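Local coordinates for protein enterochelin esterase (Salmonella enterica subsp. enterica serovar Typhimurium, PDB 3MGA) that probably hydrolyses the ester bonds of the siderophore ferric enterobactin, so that its iron can be released inside the cell, at residues A[54-57]-A[61-64]; A[139-142]-A[148-151]; A[161-166]-A[215-220]; A[287-292]-A[381-386]. All blocks are in the same frame, centred on the assembly; numbering follows the deposited sequence.

How the interactions relate
Interaction 4 holds the probable active site, with glycerol bound at its serine, and the other three contacts adjoin it. Interaction 1 reaches it from the N-terminal domain, where H64 CE1 lies 3.8 Å from H383 CB. From interaction 2, in the same N-terminal sheet, W141 CH2 packs 3.7 Å from L386 CD1, just beyond the histidine. Interaction 3 adjoins the same helix start through M217, whose side chain is modelled in two conformers, so that its exact approach is uncertain. Interactions 2 and 3 also join directly through a probable hydrogen bond, R142 O to N216 ND2 (3.1 Å). Interactions 1 and 3 do not touch; their centres are about 26 Å apart.

Interaction 1 (A[54-57]-A[61-64]); sequences WVYI and TDHH
V55 meets T61 through its backbone carbonyl: T61 OG1 donates to V55 O over a short 2.6 Å, approaching from a little out of the carbonyl plane. A water links the same two residues, donating to T61 O at 2.7 Å and only weakly to V55 O. At Y56 the contact passes to the side chain. Its CA-CB bond leads off from 61-64, with CG anti to the backbone N (chi1 -168°), yet the phenol end comes back to the loop: CZ lies 3.5 Å from D62 CB, which meets the ring obliquely, and OH sits near the plane of the H63 imidazole, 4.0 Å from CD2. W124 packs edge-to-face with the same tyrosine. This strand, 52-57, is outermost in a four-stranded antiparallel sheet of the N-terminal, E-set-like region, and the chain leaves it here in a tight turn. I57 closes that turn from both ends of its backbone. I57 N donates to T61 OG1 (2.9 Å, nearly straight at 175°), while I57 O receives T61 N at 3.1 Å in the carbonyl plane. The threonine hydroxyl thus accepts one bond and donates another, which fixes its rotation. Beyond I57, D62 OD2 takes the N-H of G59 inside the turn, and D62 OD1 accepts from H64 N at 3.1 Å in an Asx turn, the N-H coming from above the carboxylate plane.

Interaction 2 (A[139-142]-A[148-151]); sequences QSWR and AVSA
W141 and V149 form the hydrogen-bonded pair of an antiparallel hairpin, W141 N giving to V149 O (3.2 Å) and V149 N to W141 O (3.0 Å). The strands 140-142 and 148-151 run at 146° to each other, so the pairing is markedly twisted. From CB the tryptophan takes the first torsion that sets CG between its backbone N and carbonyl carbon (chi1 65°), which brings the indole back over the partner strand. CG and CD1 are only loosely approached by V149 CG2. CE2 is 3.3 Å from V149 CG2, with NE1, CZ2 and CD2 a little farther from it; the methyl stands 22° off the normal of the five-membered ring, a CH-pi contact over one face. Farther out, CE3 nears V149 O, and at the far rim CZ3 meets A151 CB edge-on at 3.4 Å, with CH2 also next to this methyl. On the other face of the sheet S140 and S150 form a non-hydrogen-bonded pair, joined instead by their hydroxyls, S150 OG donating to S140 OG at 3.0 Å. At the end next to the connecting loop, the R142 side chain bends so that A148 N lies over one face of its guanidinium and NH1 comes 3.5 Å from A148 CB. The two faces therefore differ in chemistry: one is an apolar indole-methyl layer running on to L386, the other a polar hydrogen-bonded chain from D134 N through S150 OG and S140 OG to N137 O.

Interaction 3 (A[161-166]-A[215-220]); sequences PGWDRP and ENMPVW
M217, modelled as selenomethionine, is the first residue of 215-220 to touch W163, most surely with its backbone. M217 O approaches W163 CH2 at 3.8 Å, close to the indole plane and therefore at the ring's edge. In one of its two modelled conformers its CG, anti to the backbone N (chi1 -174°), lies 4.0 Å from CH2 and equally near CZ3, the two side chains crossing at about a right angle. P218 follows with its backbone alone in the closest approach: P218 O is 3.4 Å from W163 CZ3 and comes to the ring obliquely, while the proline's CA-CB bond points away. Two carbonyl oxygens thus lie near the benzo rim, whose C-H hydrogens carry a slight positive charge, so a weak electrostatic attraction is plausible although the sole firm evidence is proximity. V219 ends the series. Its CA packs 3.8 Å from CH2, and its CG2 methyl is 4.1 Å from CZ2, a looser apolar contact. All three residues are met by the six-membered end of the indole, which W163 projects out of its own loop with CG anti to the carbonyl carbon (chi1 -58°). The pyrrole nitrogen serves a different partner, NE1 making a weak hydrogen bond to R389 O of helix 385-399. W163 also packs on T393 of that helix and on A222 of helix 220-228, so the indole touches both helices where the loop connecting strands 148-153 and 174-180 meets the link between helices 210-216 and 220-228.

Interaction 4 (A[287-292]-A[381-386]); sequences GQSFGG and GGHDAL. With GOL (glycerol), chain E.
S289 stands where strand 287-288 turns sharply into helix 290-292, with phi +62° and psi -123°, and its CA lies 7.8 Å from that of H383, the centre of an inverse gamma turn before helix 385-386. The G287-S289-G291 spacing fits a nucleophile elbow, the strand-turn-helix feature of alpha/beta hydrolases; S289 would then be the probable nucleophile and H383 the histidine of a catalytic triad. G287 and G291 bring backbone close together round the turn, where G291 N donates to Q288 O at 2.8 Å. With OG anti to its backbone N (chi1 -165°), the serine places its hydroxyl at the edge of the H383 ring, in plane, 3.1 Å from CE1 and 3.2 Å from NE2. On the other side of the imidazole ND1 is hydrogen-bonded to E353 OE2, consistent with an acidic third member, and the ring also meets H64. A glycerol, probably from the crystallisation liquor, occupies the site: its O2 is hydrogen-bonded to S289 OG at 2.8 Å and weakly to H383 NE2, while glycerol C3 comes 3.4 Å from F290 CD2. Glycerol O3 accepts from F290 N at 2.8 Å, a backbone N-H placed as in many hydrolase oxyanion holes. Beyond the histidine, D384 OD1 caps helix 385-386 by accepting from L386 N at 3.1 Å.

Interaction 1 (A[54-57]-A[61-64])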
loop_
_atom_site.group_PDB
_atom_site.type_symbol
_atom_site.label_atom_id
_atom_site.label_comp_id
_atom_site.label_asym_id
_atom_site.label_seq_id
_atom_site.Cartn_x
_atom_site.Cartn_y
_atom_site.Cartn_z
ATOM N N TRP A 54 19.187 -1.135 -12.825
ATOM C CA TRP A 54 18.849 -1.371 -11.425
ATOM C C TRP A 54 17.523 -2.110 -11.286
ATOM O O TRP A 54 16.568 -1.863 -12.026
ATOM C CB TRP A 54 18.820 -0.057 -10.628
ATOM C CG TRP A 54 20.086 0.785 -10.767
ATOM C CD1 TRP A 54 20.254 1.882 -11.568
ATOM C CD2 TRP A 54 21.343 0.580 -10.109
ATOM N NE1 TRP A 54 21.524 2.372 -11.442
ATOM C CE2 TRP A 54 22.216 1.596 -10.552
ATOM C CE3 TRP A 54 21.813 -0.357 -9.182
ATOM C CZ2 TRP A 54 23.535 1.699 -10.105
ATOM C CZ3 TRP A 54 23.123 -0.257 -8.741
ATOM C CH2 TRP A 54 23.971 0.764 -9.204
ATOM N N VAL A 55 17.483 -3.039 -10.343
ATOM C CA VAL A 55 16.290 -3.804 -10.080
ATOM C C VAL A 55 15.798 -3.251 -8.762
ATOM O O VAL A 55 16.439 -3.437 -7.728
ATOM C CB VAL A 55 16.611 -5.310 -10.004
ATOM C CG1 VAL A 55 15.358 -6.129 -9.714
ATOM C CG2 VAL A 55 17.272 -5.766 -11.323
ATOM N N TYR A 56 14.688 -2.521 -8.810
ATOM C CA TYR A 56 14.126 -1.897 -7.619
ATOM C C TYR A 56 12.874 -2.653 -7.211
ATOM O O TYR A 56 11.810 -2.440 -7.771
ATOM C CB TYR A 56 13.814 -0.429 -7.902
ATOM C CG TYR A 56 13.485 0.403 -6.683
ATOM C CD1 TYR A 56 14.494 1.053 -5.969
ATOM C CD2 TYR A 56 12.165 0.571 -6.259
ATOM C CE1 TYR A 56 14.204 1.833 -4.853
ATOM C CE2 TYR A 56 11.862 1.349 -5.146
ATOM C CZ TYR A 56 12.882 1.978 -4.445
ATOM O OH TYR A 56 12.583 2.754 -3.344
ATOM N N ILE A 57 13.032 -3.556 -6.247
ATOM C CA ILE A 57 11.945 -4.376 -5.739
ATOM C C ILE A 57 11.580 -3.867 -4.350
ATOM O O ILE A 57 12.429 -3.814 -3.463
ATOM C CB ILE A 57 12.370 -5.862 -5.644
ATOM C CG1 ILE A 57 12.947 -6.349 -6.980
ATOM C CG2 ILE A 57 11.197 -6.731 -5.234
ATOM C CD1 ILE A 57 13.455 -7.783 -6.955
ATOM N N THR A 61 15.236 -4.789 -2.481
ATOM C CA THR A 61 16.458 -4.133 -2.937
ATOM C C THR A 61 16.439 -2.614 -2.773
ATOM O O THR A 61 17.233 -1.915 -3.402
ATOM C CB THR A 61 16.748 -4.440 -4.420
ATOM O OG1 THR A 61 15.734 -3.855 -5.251
ATOM C CG2 THR A 61 16.837 -5.948 -4.659
ATOM N N ASP A 62 15.556 -2.098 -1.927
ATOM C CA ASP A 62 15.455 -0.645 -1.717
ATOM C C ASP A 62 16.011 -0.213 -0.351
ATOM O O ASP A 62 16.736 -0.960 0.295
ATOM C CB ASP A 62 14.004 -0.174 -1.915
ATOM C CG ASP A 62 13.031 -0.791 -0.917
ATOM O OD1 ASP A 62 13.477 -1.485 0.018
ATOM O OD2 ASP A 62 11.807 -0.584 -1.071
ATOM N N HIS A 63 15.669 0.996 0.074
ATOM C CA HIS A 63 16.138 1.540 1.340
ATOM C C HIS A 63 15.502 0.893 2.573
ATOM O O HIS A 63 16.042 1.013 3.671
ATOM C CB HIS A 63 15.863 3.038 1.386
ATOM C CG HIS A 63 14.406 3.375 1.429
ATOM N ND1 HIS A 63 13.726 3.575 2.611
ATOM C CD2 HIS A 63 13.496 3.526 0.440
ATOM C CE1 HIS A 63 12.461 3.847 2.347
ATOM N NE2 HIS A 63 12.296 3.822 1.035
ATOM N N HIS A 64 14.355 0.234 2.414
ATOM C CA HIS A 64 13.694 -0.407 3.555
ATOM C C HIS A 64 14.542 -1.541 4.150
ATOM O O HIS A 64 14.458 -1.819 5.349
ATOM C CB HIS A 64 12.279 -0.893 3.190
ATOM C CG HIS A 64 11.332 0.217 2.850
ATOM N ND1 HIS A 64 10.650 0.934 3.810
ATOM C CD2 HIS A 64 10.957 0.740 1.657
ATOM C CE1 HIS A 64 9.896 1.847 3.224
ATOM N NE2 HIS A 64 10.067 1.753 1.918
HETATM O O HOH W 1 18.667 -1.997 -5.721
#

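Interaction 2 (A[139-142]-A[148-151])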
loop_
_atom_site.group_PDB
_atom_site.type_symbol
_atom_site.label_atom_id
_atom_site.label_comp_id
_atom_site.label_asym_id
_atom_site.label_seq_id
_atom_site.Cartn_x
_atom_site.Cartn_y
_atom_site.Cartn_z
ATOM N N GLN A 139 1.178 -7.435 -16.132
ATOM C CA GLN A 139 0.525 -7.069 -14.882
ATOM C C GLN A 139 1.256 -5.876 -14.288
ATOM O O GLN A 139 1.971 -5.982 -13.287
ATOM C CB GLN A 139 0.480 -8.269 -13.949
ATOM C CG GLN A 139 -0.307 -9.421 -14.567
ATOM C CD GLN A 139 -0.315 -10.666 -13.719
ATOM O OE1 GLN A 139 0.266 -10.704 -12.629
ATOM N NE2 GLN A 139 -0.975 -11.708 -14.217
ATOM N N SER A 140 1.052 -4.735 -14.947
ATOM C CA SER A 140 1.668 -3.473 -14.579
ATOM C C SER A 140 0.623 -2.374 -14.363
ATOM O O SER A 140 -0.537 -2.513 -14.762
ATOM C CB SER A 140 2.623 -3.053 -15.688
ATOM O OG SER A 140 3.625 -4.042 -15.874
ATOM N N TRP A 141 1.043 -1.297 -13.707
ATOM C CA TRP A 141 0.174 -0.160 -13.438
ATOM C C TRP A 141 1.018 1.056 -13.057
ATOM O O TRP A 141 2.252 0.975 -13.013
ATOM C CB TRP A 141 -0.815 -0.494 -12.317
ATOM C CG TRP A 141 -0.171 -0.743 -10.973
ATOM C CD1 TRP A 141 -0.066 0.137 -9.944
ATOM C CD2 TRP A 141 0.455 -1.952 -10.533
ATOM N NE1 TRP A 141 0.582 -0.443 -8.886
ATOM C CE2 TRP A 141 0.912 -1.729 -9.222
ATOM C CE3 TRP A 141 0.678 -3.197 -11.121
ATOM C CZ2 TRP A 141 1.579 -2.707 -8.488
ATOM C CZ3 TRP A 141 1.339 -4.170 -10.395
ATOM C CH2 TRP A 141 1.784 -3.923 -9.093
ATOM N N ARG A 142 0.353 2.183 -12.823
ATOM C CA ARG A 142 1.019 3.408 -12.415
ATOM C C ARG A 142 1.187 3.321 -10.911
ATOM O O ARG A 142 0.199 3.238 -10.181
ATOM C CB ARG A 142 0.181 4.631 -12.787
ATOM C CG ARG A 142 -0.090 4.788 -14.281
ATOM C CD ARG A 142 1.196 4.771 -15.108
ATOM N NE ARG A 142 2.195 5.741 -14.647
ATOM C CZ ARG A 142 3.385 5.922 -15.221
ATOM N NH1 ARG A 142 3.733 5.218 -16.293
ATOM N NH2 ARG A 142 4.229 6.824 -14.728
ATOM N N ALA A 148 5.885 3.688 -13.642
ATOM C CA ALA A 148 5.147 2.440 -13.770
ATOM C C ALA A 148 5.884 1.328 -13.010
ATOM O O ALA A 148 7.102 1.372 -12.849
ATOM C CB ALA A 148 4.979 2.068 -15.240
ATOM N N VAL A 149 5.128 0.343 -12.542
ATOM C CA VAL A 149 5.679 -0.788 -11.800
ATOM C C VAL A 149 5.064 -2.080 -12.302
ATOM O O VAL A 149 4.119 -2.053 -13.084
ATOM C CB VAL A 149 5.386 -0.668 -10.293
ATOM C CG1 VAL A 149 6.191 0.464 -9.689
ATOM C CG2 VAL A 149 3.876 -0.478 -10.061
ATOM N N SER A 150 5.598 -3.208 -11.842
ATOM C CA SER A 150 5.099 -4.522 -12.243
ATOM C C SER A 150 4.881 -5.418 -11.029
ATOM O O SER A 150 5.467 -5.202 -9.984
ATOM C CB SER A 150 6.050 -5.150 -13.249
ATOM O OG SER A 150 6.160 -4.303 -14.383
ATOM N N ALA A 151 4.020 -6.417 -11.183
ATOM C CA ALA A 151 3.665 -7.311 -10.091
ATOM C C ALA A 151 4.327 -8.686 -10.163
ATOM O O ALA A 151 4.376 -9.327 -11.223
ATOM C CB ALA A 151 2.159 -7.474 -10.042
#

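Interaction 3 (A[161-166]-A[215-220])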
loop_
_atom_site.group_PDB
_atom_site.type_symbol
_atom_site.label_atom_id
_atom_site.label_comp_id
_atom_site.label_asym_id
_atom_site.label_seq_id
_atom_site.Cartn_x
_atom_site.Cartn_y
_atom_site.Cartn_z
ATOM N N PRO A 161 -8.718 -11.256 -1.486
ATOM C CA PRO A 161 -10.161 -11.298 -1.690
ATOM C C PRO A 161 -10.705 -10.213 -2.597
ATOM O O PRO A 161 -10.409 -9.033 -2.389
ATOM C CB PRO A 161 -10.731 -11.128 -0.267
ATOM C CG PRO A 161 -9.616 -11.417 0.649
ATOM C CD PRO A 161 -8.390 -10.987 -0.073
ATOM N N GLY A 162 -11.485 -10.629 -3.601
ATOM C CA GLY A 162 -12.116 -9.719 -4.544
ATOM C C GLY A 162 -11.283 -9.419 -5.769
ATOM O O GLY A 162 -11.817 -9.318 -6.883
ATOM N N TRP A 163 -9.974 -9.272 -5.566
ATOM C CA TRP A 163 -9.051 -8.970 -6.649
ATOM C C TRP A 163 -8.837 -10.180 -7.557
ATOM O O TRP A 163 -8.406 -10.025 -8.699
ATOM C CB TRP A 163 -7.708 -8.474 -6.083
ATOM C CG TRP A 163 -7.861 -7.265 -5.218
ATOM C CD1 TRP A 163 -8.025 -7.240 -3.861
ATOM C CD2 TRP A 163 -7.905 -5.908 -5.655
ATOM N NE1 TRP A 163 -8.155 -5.943 -3.427
ATOM C CE2 TRP A 163 -8.085 -5.106 -4.510
ATOM C CE3 TRP A 163 -7.796 -5.288 -6.907
ATOM C CZ2 TRP A 163 -8.156 -3.715 -4.576
ATOM C CZ3 TRP A 163 -7.865 -3.905 -6.978
ATOM C CH2 TRP A 163 -8.043 -3.131 -5.815
ATOM N N ASP A 164 -9.136 -11.375 -7.047
ATOM C CA ASP A 164 -8.983 -12.613 -7.821
ATOM C C ASP A 164 -10.155 -12.827 -8.779
ATOM O O ASP A 164 -9.966 -13.305 -9.894
ATOM C CB ASP A 164 -8.837 -13.831 -6.893
ATOM C CG ASP A 164 -10.069 -14.058 -6.005
ATOM O OD1 ASP A 164 -10.824 -13.089 -5.735
ATOM O OD2 ASP A 164 -10.268 -15.214 -5.566
ATOM N N ARG A 165 -11.362 -12.482 -8.330
ATOM C CA ARG A 165 -12.582 -12.606 -9.132
ATOM C C ARG A 165 -13.216 -11.237 -9.277
ATOM O O ARG A 165 -14.282 -10.993 -8.719
ATOM C CB ARG A 165 -13.606 -13.518 -8.447
ATOM C CG ARG A 165 -13.217 -14.969 -8.300
ATOM C CD ARG A 165 -14.223 -15.687 -7.397
ATOM N NE ARG A 165 -15.604 -15.552 -7.869
ATOM C CZ ARG A 165 -16.674 -15.991 -7.206
ATOM N NH1 ARG A 165 -16.541 -16.598 -6.028
ATOM N NH2 ARG A 165 -17.885 -15.817 -7.721
ATOM N N PRO A 166 -12.560 -10.321 -10.009
ATOM C CA PRO A 166 -13.157 -8.999 -10.151
ATOM C C PRO A 166 -14.504 -9.058 -10.862
ATOM O O PRO A 166 -14.635 -9.754 -11.873
ATOM C CB PRO A 166 -12.129 -8.237 -10.991
ATOM C CG PRO A 166 -11.326 -9.292 -11.682
ATOM C CD PRO A 166 -11.283 -10.436 -10.734
ATOM N N GLU A 215 -8.198 5.414 -9.144
ATOM C CA GLU A 215 -7.568 5.493 -10.469
ATOM C C GLU A 215 -6.409 4.507 -10.727
ATOM O O GLU A 215 -6.473 3.714 -11.674
ATOM C CB GLU A 215 -7.115 6.940 -10.734
ATOM C CG GLU A 215 -8.285 7.954 -10.649
ATOM C CD GLU A 215 -7.895 9.407 -10.946
ATOM O OE1 GLU A 215 -6.683 9.736 -10.955
ATOM O OE2 GLU A 215 -8.821 10.229 -11.154
ATOM N N ASN A 216 -5.358 4.555 -9.911
ATOM C CA ASN A 216 -4.197 3.668 -10.117
ATOM C C ASN A 216 -4.511 2.186 -9.927
ATOM O O ASN A 216 -4.054 1.335 -10.686
ATOM C CB ASN A 216 -3.048 4.035 -9.181
ATOM C CG ASN A 216 -2.661 5.488 -9.277
ATOM O OD1 ASN A 216 -3.502 6.364 -9.131
ATOM N ND2 ASN A 216 -1.377 5.755 -9.475
HETATM N N MSE A 217 -5.324 1.889 -8.929
HETATM C CA MSE A 217 -5.670 0.519 -8.628
HETATM C C MSE A 217 -7.119 0.516 -8.138
HETATM O O MSE A 217 -7.377 0.410 -6.940
HETATM C CB MSE A 217 -4.659 0.032 -7.594
HETATM C CG MSE A 217 -4.702 -1.405 -7.217
HETATM SE SE MSE A 217 -3.020 -1.826 -6.314
HETATM C CE MSE A 217 -1.849 -1.750 -7.848
ATOM N N PRO A 218 -8.076 0.657 -9.084
ATOM C CA PRO A 218 -9.525 0.732 -8.776
ATOM C C PRO A 218 -10.050 -0.381 -7.888
ATOM O O PRO A 218 -9.964 -1.555 -8.235
ATOM C CB PRO A 218 -10.195 0.713 -10.161
ATOM C CG PRO A 218 -9.142 1.212 -11.095
ATOM C CD PRO A 218 -7.847 0.664 -10.542
ATOM N N VAL A 219 -10.607 0.017 -6.750
ATOM C CA VAL A 219 -11.112 -0.913 -5.751
ATOM C C VAL A 219 -12.551 -1.403 -6.000
ATOM O O VAL A 219 -12.979 -2.382 -5.394
ATOM C CB VAL A 219 -11.036 -0.239 -4.359
ATOM C CG1 VAL A 219 -12.087 0.864 -4.241
ATOM C CG2 VAL A 219 -11.198 -1.244 -3.247
ATOM N N TRP A 220 -13.270 -0.775 -6.931
ATOM C CA TRP A 220 -14.692 -1.122 -7.160
ATOM C C TRP A 220 -14.940 -2.606 -7.511
ATOM O O TRP A 220 -15.738 -3.277 -6.847
ATOM C CB TRP A 220 -15.326 -0.275 -8.270
ATOM C CG TRP A 220 -14.767 1.105 -8.489
ATOM C CD1 TRP A 220 -14.179 1.558 -9.629
ATOM C CD2 TRP A 220 -14.725 2.194 -7.558
ATOM N NE1 TRP A 220 -13.795 2.862 -9.477
ATOM C CE2 TRP A 220 -14.118 3.279 -8.215
ATOM C CE3 TRP A 220 -15.148 2.363 -6.239
ATOM C CZ2 TRP A 220 -13.929 4.515 -7.602
ATOM C CZ3 TRP A 220 -14.955 3.596 -5.630
ATOM C CH2 TRP A 220 -14.351 4.647 -6.309
#

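Interaction 4 (A[287-292]-A[381-386])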
loop_
_atom_site.group_PDB
_atom_site.type_symbol
_atom_site.label_atom_id
_atom_site.label_comp_id
_atom_site.label_asym_id
_atom_site.label_seq_id
_atom_site.Cartn_x
_atom_site.Cartn_y
_atom_site.Cartn_z
ATOM N N GLY A 287 -6.690 3.352 5.880
ATOM C CA GLY A 287 -5.610 4.090 5.228
ATOM C C GLY A 287 -4.270 3.380 5.301
ATOM O O GLY A 287 -4.091 2.452 6.093
ATOM N N GLN A 288 -3.323 3.822 4.469
ATOM C CA GLN A 288 -2.000 3.232 4.421
ATOM C C GLN A 288 -0.927 4.284 4.653
ATOM O O GLN A 288 -1.055 5.419 4.200
ATOM C CB GLN A 288 -1.753 2.577 3.061
ATOM C CG GLN A 288 -2.875 1.683 2.578
ATOM C CD GLN A 288 -4.057 2.457 2.043
ATOM O OE1 GLN A 288 -3.889 3.477 1.380
ATOM N NE2 GLN A 288 -5.259 1.953 2.291
ATOM N N SER A 289 0.140 3.888 5.345
ATOM C CA SER A 289 1.275 4.770 5.619
ATOM C C SER A 289 0.745 5.948 6.454
ATOM O O SER A 289 0.169 5.696 7.519
ATOM C CB SER A 289 1.938 5.172 4.300
ATOM O OG SER A 289 3.219 5.720 4.518
ATOM N N PHE A 290 0.894 7.209 6.026
ATOM C CA PHE A 290 0.320 8.300 6.841
ATOM C C PHE A 290 -1.189 8.122 6.969
ATOM O O PHE A 290 -1.796 8.640 7.907
ATOM C CB PHE A 290 0.598 9.720 6.321
ATOM C CG PHE A 290 1.979 10.239 6.604
ATOM C CD1 PHE A 290 2.580 10.040 7.836
ATOM C CD2 PHE A 290 2.612 11.072 5.686
ATOM C CE1 PHE A 290 3.839 10.574 8.110
ATOM C CE2 PHE A 290 3.859 11.608 5.953
ATOM C CZ PHE A 290 4.476 11.356 7.166
ATOM N N GLY A 291 -1.789 7.417 6.010
ATOM C CA GLY A 291 -3.223 7.144 6.035
ATOM C C GLY A 291 -3.594 6.230 7.190
ATOM O O GLY A 291 -4.694 6.331 7.744
ATOM N N GLY A 292 -2.676 5.331 7.546
ATOM C CA GLY A 292 -2.899 4.382 8.643
ATOM C C GLY A 292 -2.813 5.094 9.976
ATOM O O GLY A 292 -3.606 4.840 10.891
ATOM N N GLY A 381 5.847 -9.125 2.920
ATOM C CA GLY A 381 5.956 -8.111 1.878
ATOM C C GLY A 381 6.318 -6.804 2.569
ATOM O O GLY A 381 6.672 -6.816 3.755
ATOM N N GLY A 382 6.199 -5.676 1.867
ATOM C CA GLY A 382 6.568 -4.390 2.458
ATOM C C GLY A 382 5.632 -3.205 2.311
ATOM O O GLY A 382 4.411 -3.344 2.352
ATOM N N HIS A 383 6.237 -2.025 2.186
ATOM C CA HIS A 383 5.530 -0.750 2.037
ATOM C C HIS A 383 5.102 -0.749 0.569
ATOM O O HIS A 383 5.602 0.022 -0.250
ATOM C CB HIS A 383 6.514 0.379 2.361
ATOM C CG HIS A 383 5.868 1.682 2.698
ATOM N ND1 HIS A 383 5.404 1.966 3.964
ATOM C CD2 HIS A 383 5.639 2.788 1.954
ATOM C CE1 HIS A 383 4.898 3.186 3.980
ATOM N NE2 HIS A 383 5.035 3.710 2.775
ATOM N N ASP A 384 4.132 -1.600 0.259
ATOM C CA ASP A 384 3.764 -1.857 -1.120
ATOM C C ASP A 384 2.244 -1.921 -1.345
ATOM O O ASP A 384 1.564 -2.722 -0.721
ATOM C CB ASP A 384 4.426 -3.212 -1.422
ATOM C CG ASP A 384 4.527 -3.537 -2.891
ATOM O OD1 ASP A 384 3.677 -3.129 -3.710
ATOM O OD2 ASP A 384 5.481 -4.268 -3.206
ATOM N N ALA A 385 1.721 -1.086 -2.241
ATOM C CA ALA A 385 0.262 -1.073 -2.541
ATOM C C ALA A 385 -0.269 -2.388 -3.164
ATOM O O ALA A 385 -1.458 -2.667 -3.097
ATOM C CB ALA A 385 -0.108 0.122 -3.415
ATOM N N LEU A 386 0.600 -3.182 -3.778
ATOM C CA LEU A 386 0.174 -4.461 -4.325
ATOM C C LEU A 386 -0.278 -5.368 -3.169
ATOM O O LEU A 386 -1.246 -6.110 -3.297
ATOM C CB LEU A 386 1.297 -5.119 -5.108
ATOM C CG LEU A 386 0.989 -6.468 -5.756
ATOM C CD1 LEU A 386 0.020 -6.280 -6.889
ATOM C CD2 LEU A 386 2.278 -7.106 -6.255
HETATM C C1 GOL E . 6.640 8.765 4.062
HETATM O O1 GOL E . 6.554 9.667 2.983
HETATM C C2 GOL E . 5.389 7.900 4.143
HETATM O O2 GOL E . 5.507 6.800 3.263
HETATM C C3 GOL E . 4.155 8.718 3.774
HETATM O O3 GOL E . 3.002 8.218 4.415
#